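PDB 3ALJ: 2-methyl-3-hydroxypyridine-5-carboxylic acid oxygenase from Mesorhizobium loti, which uses a bound FAD to catalyse the oxygenation and ring opening of 2-methyl-3-hydroxypyridine-5-carboxylic acid, probably as a step in vitamin B6 breakdown. Local coordinates for residues G178-I183 / A265-Y270; V238-E243 / I257-L262. One frame throughout, in Å; residues are numbered along the deposited sequence.

Contact 1. Residues G178-I183 / A265-Y270; sequences GLIRLI and ARYDKY. With FAD (flavin-adenine dinucleotide), chain B.
Beside the dimethylbenzene end of the flavin, residues 178-183 and 265-270 pair as antiparallel strands at the margin of the large mixed sheet, where strand 267-275 is the outermost strand. Leu179 and Asp268 form the hydrogen-bonded pair: Leu179 N gives to Asp268 O (3.0 Å) and Asp268 N to Leu179 O (2.9 Å). The short strand axes stand at 131°.

The side chains of Leu179 and Asp268 lie on one face of the sheet. Here Arg181 NH2 reaches Asp268 OD2 at 3.2 Å in a salt bridge. It meets the oxygen from above the carboxylate plane, and the two flat groups are almost perpendicular. Arg266 grips the same carboxylate side-on, NE to OD1 and NH2 to OD2, both on syn lone pairs. Asp268 thus probably offsets two positive charges. A water donates to Asp268 OD2 and Leu179 O. It also accepts from Arg181 NE and, weakly, from Arg181 N; the NE bond probably helps to fix the arginine.

The Arg181 chain bends at chi3 (-75°), and one guanidinium face lies against the flavin, with FAD C7M over its centre. Leu179, Arg181 and Tyr270 all belong to the FAD pocket. Tyr270 crosses Leu179 at about a right angle, with its CE2 3.9 Å from Leu179 CD2.

On the other face of the sheet, Tyr267 CG is anti to the backbone N (chi1 -174°), and one face of the ring lies over the Gly178-Leu179 peptide. Gly178 N makes a weak bond to Tyr267 OH, which also bonds Ala228 O. Ala265 CB packs against Leu182 CD2. Nearest the cofactor, Leu179 CD2 comes to 3.2 Å from FAD C7M.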
loop_
_atom_site.group_PDB
_atom_site.type_symbol
_atom_site.label_atom_id
_atom_site.label_comp_id
_atom_site.label_asym_id
_atom_site.label_seq_id
_atom_site.Cartn_x
_atom_site.Cartn_y
_atom_site.Cartn_z
ATOM N N GLY A 178 -12.829 10.509 2.760
ATOM C CA GLY A 178 -12.278 9.331 2.048
ATOM C C GLY A 178 -12.541 9.465 0.542
ATOM O O GLY A 178 -12.543 10.579 -0.012
ATOM N N LEU A 179 -12.627 8.336 -0.128
ATOM C CA LEU A 179 -12.709 8.385 -1.566
ATOM C C LEU A 179 -13.167 7.071 -2.045
ATOM O O LEU A 179 -13.358 6.076 -1.278
ATOM C CB LEU A 179 -11.269 8.580 -2.086
ATOM C CG LEU A 179 -10.280 7.385 -2.054
ATOM C CD1 LEU A 179 -9.098 7.794 -2.986
ATOM C CD2 LEU A 179 -9.904 6.880 -0.719
ATOM N N ILE A 180 -13.431 7.074 -3.314
ATOM C CA ILE A 180 -14.068 5.916 -4.001
ATOM C C ILE A 180 -13.060 5.438 -5.009
ATOM O O ILE A 180 -12.759 6.154 -5.994
ATOM C CB ILE A 180 -15.381 6.352 -4.689
ATOM C CG1 ILE A 180 -16.324 6.915 -3.649
ATOM C CG2 ILE A 180 -15.956 5.080 -5.377
ATOM C CD1 ILE A 180 -17.467 7.823 -4.326
ATOM N N ARG A 181 -12.486 4.210 -4.849
ATOM C CA ARG A 181 -11.471 3.679 -5.768
ATOM C C ARG A 181 -12.089 2.527 -6.572
ATOM O O ARG A 181 -12.721 1.634 -6.005
ATOM C CB ARG A 181 -10.306 3.171 -4.916
ATOM C CG ARG A 181 -9.468 4.230 -4.202
ATOM C CD ARG A 181 -8.433 3.598 -3.354
ATOM N NE ARG A 181 -9.068 3.051 -2.157
ATOM C CZ ARG A 181 -8.423 2.299 -1.285
ATOM N NH1 ARG A 181 -7.133 2.060 -1.401
ATOM N NH2 ARG A 181 -9.109 1.850 -0.225
ATOM N N LEU A 182 -11.904 2.601 -7.885
ATOM C CA LEU A 182 -12.561 1.633 -8.759
ATOM C C LEU A 182 -11.637 1.305 -9.931
ATOM O O LEU A 182 -10.743 2.068 -10.322
ATOM C CB LEU A 182 -13.825 2.242 -9.417
ATOM C CG LEU A 182 -14.755 2.970 -8.490
ATOM C CD1 LEU A 182 -15.854 3.780 -9.115
ATOM C CD2 LEU A 182 -15.469 1.945 -7.656
ATOM N N ILE A 183 -11.859 0.082 -10.493
ATOM C CA ILE A 183 -11.329 -0.337 -11.775
ATOM C C ILE A 183 -12.419 -0.340 -12.781
ATOM O O ILE A 183 -13.489 -1.003 -12.569
ATOM C CB ILE A 183 -10.614 -1.705 -11.692
ATOM C CG1 ILE A 183 -9.538 -1.816 -10.585
ATOM C CG2 ILE A 183 -10.059 -2.099 -13.053
ATOM C CD1 ILE A 183 -8.365 -0.734 -10.728
ATOM N N ALA A 265 -18.854 -0.470 -5.220
ATOM C CA ALA A 265 -18.129 0.738 -4.821
ATOM C C ALA A 265 -18.303 1.137 -3.375
ATOM O O ALA A 265 -19.397 1.140 -2.838
ATOM C CB ALA A 265 -18.619 1.931 -5.741
ATOM N N ARG A 266 -17.172 1.544 -2.758
ATOM C CA ARG A 266 -17.266 1.976 -1.373
ATOM C C ARG A 266 -16.609 3.393 -1.272
ATOM O O ARG A 266 -15.608 3.639 -1.985
ATOM C CB ARG A 266 -16.479 1.055 -0.450
ATOM C CG ARG A 266 -17.193 -0.335 -0.267
ATOM C CD ARG A 266 -16.364 -1.181 0.856
ATOM N NE ARG A 266 -14.936 -1.081 0.556
ATOM C CZ ARG A 266 -14.314 -1.737 -0.436
ATOM N NH1 ARG A 266 -14.992 -2.682 -1.108
ATOM N NH2 ARG A 266 -13.022 -1.482 -0.727
ATOM N N TYR A 267 -17.092 4.152 -0.306
ATOM C CA TYR A 267 -16.403 5.402 0.131
ATOM C C TYR A 267 -15.508 5.036 1.311
ATOM O O TYR A 267 -16.036 5.036 2.500
ATOM C CB TYR A 267 -17.451 6.470 0.454
ATOM C CG TYR A 267 -16.882 7.831 0.779
ATOM C CD1 TYR A 267 -16.690 8.241 2.111
ATOM C CD2 TYR A 267 -16.548 8.705 -0.229
ATOM C CE1 TYR A 267 -16.147 9.460 2.431
ATOM C CE2 TYR A 267 -16.012 9.948 0.037
ATOM C CZ TYR A 267 -15.845 10.369 1.368
ATOM O OH TYR A 267 -15.338 11.601 1.714
ATOM N N ASP A 268 -14.270 4.713 1.068
ATOM C CA ASP A 268 -13.310 4.196 2.112
ATOM C C ASP A 268 -12.608 5.405 2.742
ATOM O O ASP A 268 -12.323 6.373 2.098
ATOM C CB ASP A 268 -12.239 3.280 1.528
ATOM C CG ASP A 268 -12.814 1.957 1.015
ATOM O OD1 ASP A 268 -13.700 1.431 1.721
ATOM O OD2 ASP A 268 -12.264 1.538 -0.028
ATOM N N LYS A 269 -12.374 5.338 4.030
ATOM C CA LYS A 269 -11.809 6.420 4.822
ATOM C C LYS A 269 -10.357 6.219 4.994
ATOM O O LYS A 269 -9.822 5.095 4.917
ATOM C CB LYS A 269 -12.420 6.428 6.264
ATOM C CG LYS A 269 -13.848 6.291 6.262
ATOM C CD LYS A 269 -14.520 7.381 5.529
ATOM C CE LYS A 269 -16.048 7.237 5.838
ATOM N NZ LYS A 269 -16.625 6.000 5.089
ATOM N N TYR A 270 -9.708 7.359 5.152
ATOM C CA TYR A 270 -8.306 7.340 5.501
ATOM C C TYR A 270 -8.047 6.966 6.940
ATOM O O TYR A 270 -8.893 7.162 7.820
ATOM C CB TYR A 270 -7.650 8.719 5.246
ATOM C CG TYR A 270 -7.944 9.270 3.864
ATOM C CD1 TYR A 270 -8.745 10.351 3.644
ATOM C CD2 TYR A 270 -7.373 8.611 2.772
ATOM C CE1 TYR A 270 -8.986 10.818 2.362
ATOM C CE2 TYR A 270 -7.565 9.045 1.478
ATOM C CZ TYR A 270 -8.346 10.152 1.284
ATOM O OH TYR A 270 -8.546 10.651 -0.039
HETATM P PA FAD B . -3.429 -4.970 4.843
HETATM O O1A FAD B . -3.210 -4.768 3.376
HETATM O O2A FAD B . -4.524 -4.339 5.484
HETATM O O5B FAD B . -3.510 -6.542 5.053
HETATM C C5B FAD B . -3.758 -7.114 6.380
HETATM C C4B FAD B . -4.288 -8.490 6.033
HETATM O O4B FAD B . -4.443 -9.083 7.368
HETATM C C3B FAD B . -5.647 -8.521 5.436
HETATM O O3B FAD B . -5.715 -9.463 4.346
HETATM C C2B FAD B . -6.581 -8.861 6.653
HETATM O O2B FAD B . -7.773 -9.571 6.276
HETATM C C1B FAD B . -5.745 -9.793 7.469
HETATM N N9A FAD B . -5.988 -9.727 8.874
HETATM C C8A FAD B . -6.441 -8.679 9.644
HETATM N N7A FAD B . -6.459 -8.999 10.947
HETATM C C5A FAD B . -6.010 -10.308 11.022
HETATM C C6A FAD B . -5.729 -11.143 12.101
HETATM N N6A FAD B . -5.979 -10.732 13.390
HETATM N N1A FAD B . -5.256 -12.356 11.810
HETATM C C2A FAD B . -5.054 -12.785 10.559
HETATM N N3A FAD B . -5.268 -12.009 9.457
HETATM C C4A FAD B . -5.723 -10.755 9.734
HETATM N N1 FAD B . 0.104 2.201 -0.613
HETATM C C2 FAD B . 0.960 2.222 -1.618
HETATM O O2 FAD B . 2.106 1.749 -1.545
HETATM N N3 FAD B . 0.595 2.812 -2.828
HETATM C C4 FAD B . -0.678 3.351 -3.025
HETATM O O4 FAD B . -1.013 3.739 -4.206
HETATM C C4X FAD B . -1.543 3.330 -1.946
HETATM N N5 FAD B . -2.824 3.974 -2.055
HETATM C C5X FAD B . -3.654 4.008 -0.950
HETATM C C6 FAD B . -4.866 4.719 -0.988
HETATM C C7 FAD B . -5.721 4.700 0.084
HETATM C C7M FAD B . -7.062 5.484 -0.002
HETATM C C8 FAD B . -5.374 4.044 1.246
HETATM C C8M FAD B . -6.292 4.032 2.489
HETATM C C9 FAD B . -4.165 3.336 1.302
HETATM C C9A FAD B . -3.264 3.349 0.209
HETATM N N10 FAD B . -1.975 2.655 0.256
HETATM C C10 FAD B . -1.137 2.704 -0.793
HETATM C "C1'" FAD B . -1.562 1.955 1.564
HETATM C "C2'" FAD B . -1.811 0.460 1.427
HETATM O "O2'" FAD B . -3.199 0.238 1.097
HETATM C "C3'" FAD B . -1.580 -0.220 2.790
HETATM O "O3'" FAD B . -0.476 0.505 3.453
HETATM C "C4'" FAD B . -1.147 -1.624 2.704
HETATM O "O4'" FAD B . -2.240 -2.366 2.093
HETATM C "C5'" FAD B . -0.923 -2.225 4.053
HETATM O "O5'" FAD B . -0.537 -3.586 3.888
HETATM P P FAD B . -0.573 -4.499 5.177
HETATM O O1P FAD B . -0.197 -5.839 4.706
HETATM O O2P FAD B . 0.173 -3.890 6.324
HETATM O O3P FAD B . -2.120 -4.476 5.648
HETATM O O HOH W 1 -12.017 3.575 -1.912
HETATM O O HOH W 2 -14.381 1.416 -3.765
#

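Contact 2. Residues V238-E243 / I257-L262; sequences VPIDLE and IEAAKL
The lead-in to helix 242-248 packs against the C-terminal end of helix 253-260, and Ile240 carries much of the contact. Its CG1 lies 3.5 Å from Ala260 CA, with Ala260 CB close by. CD1 reaches on to Ala259 CB at 3.8 Å. CG1 sits between the backbone N and the carbonyl carbon (chi1 64°), and the extended chi2 carries CD1 to Ala259. Replacing Ile240 by an alanine removes CG1 and CD1 and would probably leave Ala259 CB and the CA of Ala260 without their apolar partner on this segment.

The arrangement is two consecutive helices joined by a short connection, the start of the first beside the end of the second. Ala259 also packs on Leu182 and Val184 of strand 170-185. Asp241 is the N-cap of helix 242-248, its OD1 accepting from Val244 N. One residue on, Leu242 points toward residues 257-262. Its CD1 approaches the backbone of Ile257 (3.8 Å to N) and lies 4.0 Å from Ala260 CB, and its CD2 meets Ile257 CG1.

Two waters make polar links between the backbones. One accepts from Ile240 N (2.9 Å) and donates to the carbonyls of Ala259 and Leu262. The other donates to Ile240 O and Ala260 O. Pro239, which follows a cis peptide bond, sets its CB 3.7 Å from Leu262 O.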
loop_
_atom_site.group_PDB
_atom_site.type_symbol
_atom_site.label_atom_id
_atom_site.label_comp_id
_atom_site.label_asym_id
_atom_site.label_seq_id
_atom_site.Cartn_x
_atom_site.Cartn_y
_atom_site.Cartn_z
ATOM N N VAL A 238 -22.146 6.305 -3.008
ATOM C CA VAL A 238 -21.899 5.081 -3.738
ATOM C C VAL A 238 -23.231 4.317 -3.880
ATOM O O VAL A 238 -24.007 4.344 -2.939
ATOM C CB VAL A 238 -20.867 4.122 -3.040
ATOM C CG1 VAL A 238 -19.427 4.749 -3.183
ATOM C CG2 VAL A 238 -21.285 3.845 -1.525
ATOM N N PRO A 239 -23.472 3.684 -5.035
ATOM C CA PRO A 239 -22.729 3.720 -6.280
ATOM C C PRO A 239 -22.660 5.196 -6.728
ATOM O O PRO A 239 -23.390 6.028 -6.230
ATOM C CB PRO A 239 -23.562 2.845 -7.235
ATOM C CG PRO A 239 -24.616 2.175 -6.394
ATOM C CD PRO A 239 -24.779 2.939 -5.119
ATOM N N ILE A 240 -21.708 5.504 -7.625
ATOM C CA ILE A 240 -21.375 6.944 -7.820
ATOM C C ILE A 240 -22.578 7.734 -8.397
ATOM O O ILE A 240 -23.349 7.150 -9.174
ATOM C CB ILE A 240 -20.083 7.168 -8.689
ATOM C CG1 ILE A 240 -20.233 6.649 -10.131
ATOM C CG2 ILE A 240 -18.863 6.513 -8.016
ATOM C CD1 ILE A 240 -19.336 7.384 -11.147
ATOM N N ASP A 241 -22.686 8.996 -8.028
ATOM C CA ASP A 241 -23.689 9.917 -8.606
ATOM C C ASP A 241 -23.082 10.359 -9.944
ATOM O O ASP A 241 -22.157 11.170 -9.964
ATOM C CB ASP A 241 -23.831 11.051 -7.632
ATOM C CG ASP A 241 -24.907 12.063 -8.022
ATOM O OD1 ASP A 241 -24.880 12.458 -9.190
ATOM O OD2 ASP A 241 -25.636 12.528 -7.120
ATOM N N LEU A 242 -23.460 9.716 -11.040
ATOM C CA LEU A 242 -22.807 9.895 -12.309
ATOM C C LEU A 242 -22.838 11.348 -12.689
ATOM O O LEU A 242 -21.783 11.847 -13.142
ATOM C CB LEU A 242 -23.592 9.094 -13.360
ATOM C CG LEU A 242 -23.013 9.234 -14.749
ATOM C CD1 LEU A 242 -21.516 8.670 -14.861
ATOM C CD2 LEU A 242 -23.857 8.413 -15.713
ATOM N N GLU A 243 -23.977 12.050 -12.530
ATOM C CA GLU A 243 -24.007 13.438 -12.992
ATOM C C GLU A 243 -23.039 14.371 -12.320
ATOM O O GLU A 243 -22.460 15.261 -12.994
ATOM C CB GLU A 243 -25.454 13.993 -12.894
ATOM C CG GLU A 243 -25.639 15.469 -13.405
ATOM C CD GLU A 243 -26.988 16.082 -13.007
ATOM O OE1 GLU A 243 -27.518 15.901 -11.863
ATOM O OE2 GLU A 243 -27.530 16.806 -13.872
ATOM N N ILE A 257 -19.265 6.475 -16.939
ATOM C CA ILE A 257 -20.505 5.698 -17.137
ATOM C C ILE A 257 -20.204 4.265 -16.717
ATOM O O ILE A 257 -21.062 3.634 -16.062
ATOM C CB ILE A 257 -20.918 5.817 -18.639
ATOM C CG1 ILE A 257 -21.535 7.205 -18.855
ATOM C CG2 ILE A 257 -21.927 4.667 -19.038
ATOM C CD1 ILE A 257 -21.737 7.551 -20.357
ATOM N N GLU A 258 -19.013 3.696 -17.058
ATOM C CA GLU A 258 -18.681 2.335 -16.599
ATOM C C GLU A 258 -18.575 2.286 -15.092
ATOM O O GLU A 258 -19.065 1.342 -14.431
ATOM C CB GLU A 258 -17.426 1.757 -17.231
ATOM C CG GLU A 258 -17.504 1.845 -18.796
ATOM C CD GLU A 258 -18.678 1.016 -19.340
ATOM O OE1 GLU A 258 -18.944 -0.058 -18.791
ATOM O OE2 GLU A 258 -19.384 1.524 -20.289
ATOM N N ALA A 259 -18.047 3.363 -14.477
ATOM C CA ALA A 259 -17.942 3.361 -13.012
ATOM C C ALA A 259 -19.212 3.318 -12.258
ATOM O O ALA A 259 -19.348 2.709 -11.158
ATOM C CB ALA A 259 -17.097 4.606 -12.545
ATOM N N ALA A 260 -20.202 4.023 -12.845
ATOM C CA ALA A 260 -21.502 4.134 -12.222
ATOM C C ALA A 260 -22.270 2.786 -12.196
ATOM O O ALA A 260 -23.188 2.704 -11.353
ATOM C CB ALA A 260 -22.328 5.248 -12.942
ATOM N N LYS A 261 -21.847 1.826 -13.002
ATOM C CA LYS A 261 -22.451 0.440 -12.960
ATOM C C LYS A 261 -22.005 -0.385 -11.760
ATOM O O LYS A 261 -22.573 -1.473 -11.522
ATOM C CB LYS A 261 -22.070 -0.306 -14.208
ATOM C CG LYS A 261 -22.586 0.413 -15.442
ATOM C CD LYS A 261 -22.068 -0.303 -16.623
ATOM C CE LYS A 261 -22.718 0.312 -17.907
ATOM N NZ LYS A 261 -22.038 -0.199 -19.085
ATOM N N LEU A 262 -20.966 0.043 -11.039
ATOM C CA LEU A 262 -20.360 -0.764 -9.993
ATOM C C LEU A 262 -21.073 -0.574 -8.665
ATOM O O LEU A 262 -20.916 0.421 -7.926
ATOM C CB LEU A 262 -18.832 -0.394 -9.874
ATOM C CG LEU A 262 -17.950 -0.650 -11.113
ATOM C CD1 LEU A 262 -16.518 -0.044 -10.979
ATOM C CD2 LEU A 262 -17.807 -2.175 -11.296
HETATM O O HOH W 3 -20.381 3.143 -8.601
HETATM O O HOH W 4 -24.519 4.870 -10.009
#

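Contact 2 is nested in the chain between the two segments of contact 1, and their centres are 12 Å apart. Helix 253-260 of contact 2 is followed in the chain, after a short loop, by strand 267-275 of contact 1. The two contacts touch through packing. Leu182 CD1 meets Ala259 CB at 3.7 Å, and Ala265 O lies 3.3 Å from Val238 CB. Leu262 CD1 also comes to 3.6 Å from Ile183 O. Contact 1 borders the FAD pocket directly. Contact 2 lies farther out, its centre about 25 Å from the centre of the chain against about 14 Å for contact 1, and includes no residue that lines that pocket.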